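PDB 5Y9D: acyl-coenzyme A oxidase 1, which uses FAD to oxidise acyl-CoAs to (2E)-enoyl-CoAs, passing the electrons to oxygen as hydrogen peroxide in peroxisomal fatty acid beta-oxidation. Local coordinates for residues R125-I130 with G264-W269. Sequence-based numbering, arbitrary orientation.
Sequences RTRLSI and GVDNGW. With FAD (flavin-adenine dinucleotide), chain C.
R127 and D266 illustrate how a buried arginine can join two domains by charge and by hydrogen bonding at once. With CG anti to the backbone N (chi1 -169°) and a bend at chi2, the R127 chain leaves helix 122-142 and runs past the loop that leads into strand 268-272. There R127 NH1 donates to G264 O at 3.1 Å, in a bent bond (137° at the hydrogen) whose acceptor is tilted from the guanidinium plane. D266 OD1 instead sits over one face of that group, 3.0 Å from R127 NE, so the salt bridge works through charge and no N-H points at the oxygen. NH1 also reaches R88 O, and NH2 the hydroxyl of Y686 of the second subunit; D266 OD2 accepts from H212 N. Shortening R127 to an alanine would remove the guanidinium, and is likely to leave the buried D266 carboxylate without this countercharge and G264 O without this donor. Close apolar packing lies beside this polar cluster: T126 and V265 cross at about a right angle, T126 CB lying 3.8 Å from V265 CG2 and the T126 methyl resting against both V265 methyls, while T126 OG1 is hydrogen-bonded to R262 NH1 and M122 O. No side of the contact opens to solvent; the fit simply thins along the loop toward N267, which lines the flavin pocket. The contact thus ties the N-terminal helical domain to the middle beta domain of the acyl-CoA oxidase fold, with helix 84-98 packed against R127 and strand 268-272 running on between strands 204-207 and 251-255.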
# COMPACT_ATOMS: atom_id res chain seq x y z
N ARG A 125 -19.42 0.43 -8.47
CA ARG A 125 -19.03 -0.59 -9.39
C ARG A 125 -19.24 -1.96 -8.73
O ARG A 125 -19.94 -2.79 -9.26
CB ARG A 125 -17.59 -0.34 -9.83
CG ARG A 125 -17.14 -1.22 -10.96
CD ARG A 125 -16.40 -2.45 -10.44
NE ARG A 125 -16.15 -3.36 -11.55
CZ ARG A 125 -15.18 -3.21 -12.45
NH1 ARG A 125 -14.37 -2.18 -12.36
NH2 ARG A 125 -15.04 -4.09 -13.44
N THR A 126 -18.73 -2.16 -7.52
CA THR A 126 -18.89 -3.44 -6.85
C THR A 126 -20.36 -3.76 -6.53
O THR A 126 -20.81 -4.93 -6.69
CB THR A 126 -18.09 -3.45 -5.57
OG1 THR A 126 -16.74 -3.18 -5.88
CG2 THR A 126 -18.18 -4.79 -4.87
N ARG A 127 -21.09 -2.74 -6.06
CA ARG A 127 -22.45 -2.95 -5.59
C ARG A 127 -23.39 -3.30 -6.74
O ARG A 127 -24.38 -4.00 -6.58
CB ARG A 127 -22.97 -1.74 -4.81
CG ARG A 127 -24.27 -2.02 -4.07
CD ARG A 127 -24.27 -1.35 -2.73
NE ARG A 127 -25.55 -1.42 -2.05
CZ ARG A 127 -26.02 -0.49 -1.21
NH1 ARG A 127 -25.33 0.63 -0.94
NH2 ARG A 127 -27.20 -0.68 -0.64
N LEU A 128 -23.07 -2.83 -7.92
CA LEU A 128 -23.82 -3.22 -9.08
C LEU A 128 -23.36 -4.60 -9.53
O LEU A 128 -24.13 -5.46 -9.95
CB LEU A 128 -23.55 -2.21 -10.18
CG LEU A 128 -24.31 -2.40 -11.47
CD1 LEU A 128 -25.79 -2.52 -11.20
CD2 LEU A 128 -24.01 -1.22 -12.37
N SER A 129 -22.07 -4.80 -9.44
CA SER A 129 -21.42 -5.92 -10.04
C SER A 129 -21.84 -7.26 -9.40
O SER A 129 -22.09 -8.21 -10.10
CB SER A 129 -19.92 -5.68 -9.95
OG SER A 129 -19.19 -6.74 -10.47
N ILE A 130 -22.00 -7.31 -8.08
CA ILE A 130 -22.40 -8.55 -7.42
C ILE A 130 -23.72 -9.16 -7.95
O ILE A 130 -23.96 -10.36 -7.81
CB ILE A 130 -22.47 -8.41 -5.87
CG1 ILE A 130 -23.46 -7.31 -5.46
CG2 ILE A 130 -21.07 -8.17 -5.26
CD1 ILE A 130 -24.86 -7.82 -5.23
N GLY A 264 -19.21 2.07 0.59
CA GLY A 264 -20.55 2.12 0.02
C GLY A 264 -21.14 0.78 -0.32
O GLY A 264 -22.27 0.73 -0.76
N VAL A 265 -20.39 -0.31 -0.13
CA VAL A 265 -20.84 -1.67 -0.45
C VAL A 265 -21.24 -2.30 0.85
O VAL A 265 -20.49 -2.26 1.79
CB VAL A 265 -19.73 -2.52 -1.10
CG1 VAL A 265 -20.24 -3.90 -1.55
CG2 VAL A 265 -19.12 -1.78 -2.27
N ASP A 266 -22.44 -2.89 0.89
CA ASP A 266 -23.02 -3.38 2.14
C ASP A 266 -22.76 -4.86 2.27
O ASP A 266 -23.62 -5.68 2.00
CB ASP A 266 -24.52 -3.08 2.19
CG ASP A 266 -25.28 -3.71 1.05
OD1 ASP A 266 -24.84 -3.62 -0.12
OD2 ASP A 266 -26.33 -4.31 1.34
N ASN A 267 -21.56 -5.19 2.69
CA ASN A 267 -21.13 -6.56 2.73
C ASN A 267 -21.70 -7.11 4.01
O ASN A 267 -21.52 -6.53 5.09
CB ASN A 267 -19.61 -6.69 2.69
CG ASN A 267 -19.05 -6.37 1.33
OD1 ASN A 267 -18.80 -7.26 0.51
ND2 ASN A 267 -18.84 -5.08 1.06
N GLY A 268 -22.40 -8.22 3.87
CA GLY A 268 -23.07 -8.82 5.00
C GLY A 268 -22.65 -10.26 5.23
O GLY A 268 -22.00 -10.91 4.39
N TRP A 269 -23.05 -10.77 6.38
CA TRP A 269 -22.88 -12.17 6.69
C TRP A 269 -24.28 -12.81 6.70
O TRP A 269 -25.27 -12.11 6.93
CB TRP A 269 -22.15 -12.32 8.00
CG TRP A 269 -22.78 -11.68 9.16
CD1 TRP A 269 -22.42 -10.52 9.73
CD2 TRP A 269 -23.86 -12.19 9.94
NE1 TRP A 269 -23.19 -10.25 10.82
CE2 TRP A 269 -24.10 -11.25 10.98
CE3 TRP A 269 -24.67 -13.35 9.87
CZ2 TRP A 269 -25.14 -11.41 11.95
CZ3 TRP A 269 -25.67 -13.54 10.85
CH2 TRP A 269 -25.90 -12.56 11.87
PA FAD C . -7.58 -17.69 2.84
O1A FAD C . -7.98 -18.02 4.21
O2A FAD C . -7.78 -18.64 1.74
O5B FAD C . -6.06 -17.31 2.87
C5B FAD C . -5.42 -16.63 3.93
C4B FAD C . -3.95 -16.43 3.61
O4B FAD C . -3.30 -17.69 3.55
C3B FAD C . -3.75 -15.80 2.25
O3B FAD C . -2.72 -14.84 2.33
C2B FAD C . -3.28 -16.91 1.36
O2B FAD C . -2.34 -16.41 0.42
C1B FAD C . -2.64 -17.88 2.31
N9A FAD C . -2.86 -19.24 1.82
C8A FAD C . -4.03 -19.85 1.70
N7A FAD C . -3.88 -21.08 1.21
C5A FAD C . -2.58 -21.28 1.00
C6A FAD C . -1.72 -22.37 0.49
N6A FAD C . -2.23 -23.53 0.09
N1A FAD C . -0.41 -22.15 0.44
C2A FAD C . 0.12 -21.01 0.83
N3A FAD C . -0.58 -19.98 1.30
C4A FAD C . -1.91 -20.05 1.41
N1 FAD C . -16.82 -13.51 -1.39
C2 FAD C . -17.97 -13.80 -2.00
O2 FAD C . -18.25 -14.98 -2.17
N3 FAD C . -18.82 -12.87 -2.41
C4 FAD C . -18.59 -11.58 -2.26
O4 FAD C . -19.38 -10.74 -2.64
C4X FAD C . -17.35 -11.18 -1.61
N5 FAD C . -17.06 -9.90 -1.43
C5X FAD C . -15.93 -9.55 -0.83
C6 FAD C . -15.68 -8.23 -0.64
C7 FAD C . -14.53 -7.84 -0.02
C7M FAD C . -14.27 -6.37 0.15
C8 FAD C . -13.57 -8.86 0.44
C8M FAD C . -12.29 -8.49 1.13
C9 FAD C . -13.82 -10.19 0.26
C9A FAD C . -14.98 -10.57 -0.36
N10 FAD C . -15.26 -11.92 -0.55
C10 FAD C . -16.46 -12.25 -1.17
C1' FAD C . -14.35 -12.97 -0.10
C2' FAD C . -13.04 -12.99 -0.86
O2' FAD C . -13.21 -13.64 -2.11
C3' FAD C . -12.01 -13.71 -0.03
O3' FAD C . -11.38 -12.74 0.78
C4' FAD C . -10.92 -14.34 -0.86
O4' FAD C . -11.42 -15.47 -1.57
C5' FAD C . -9.76 -14.77 0.04
O5' FAD C . -10.19 -15.81 0.88
P FAD C . -9.75 -15.97 2.38
O1P FAD C . -9.78 -14.69 3.06
O2P FAD C . -10.54 -17.10 2.87
O3P FAD C . -8.22 -16.34 2.35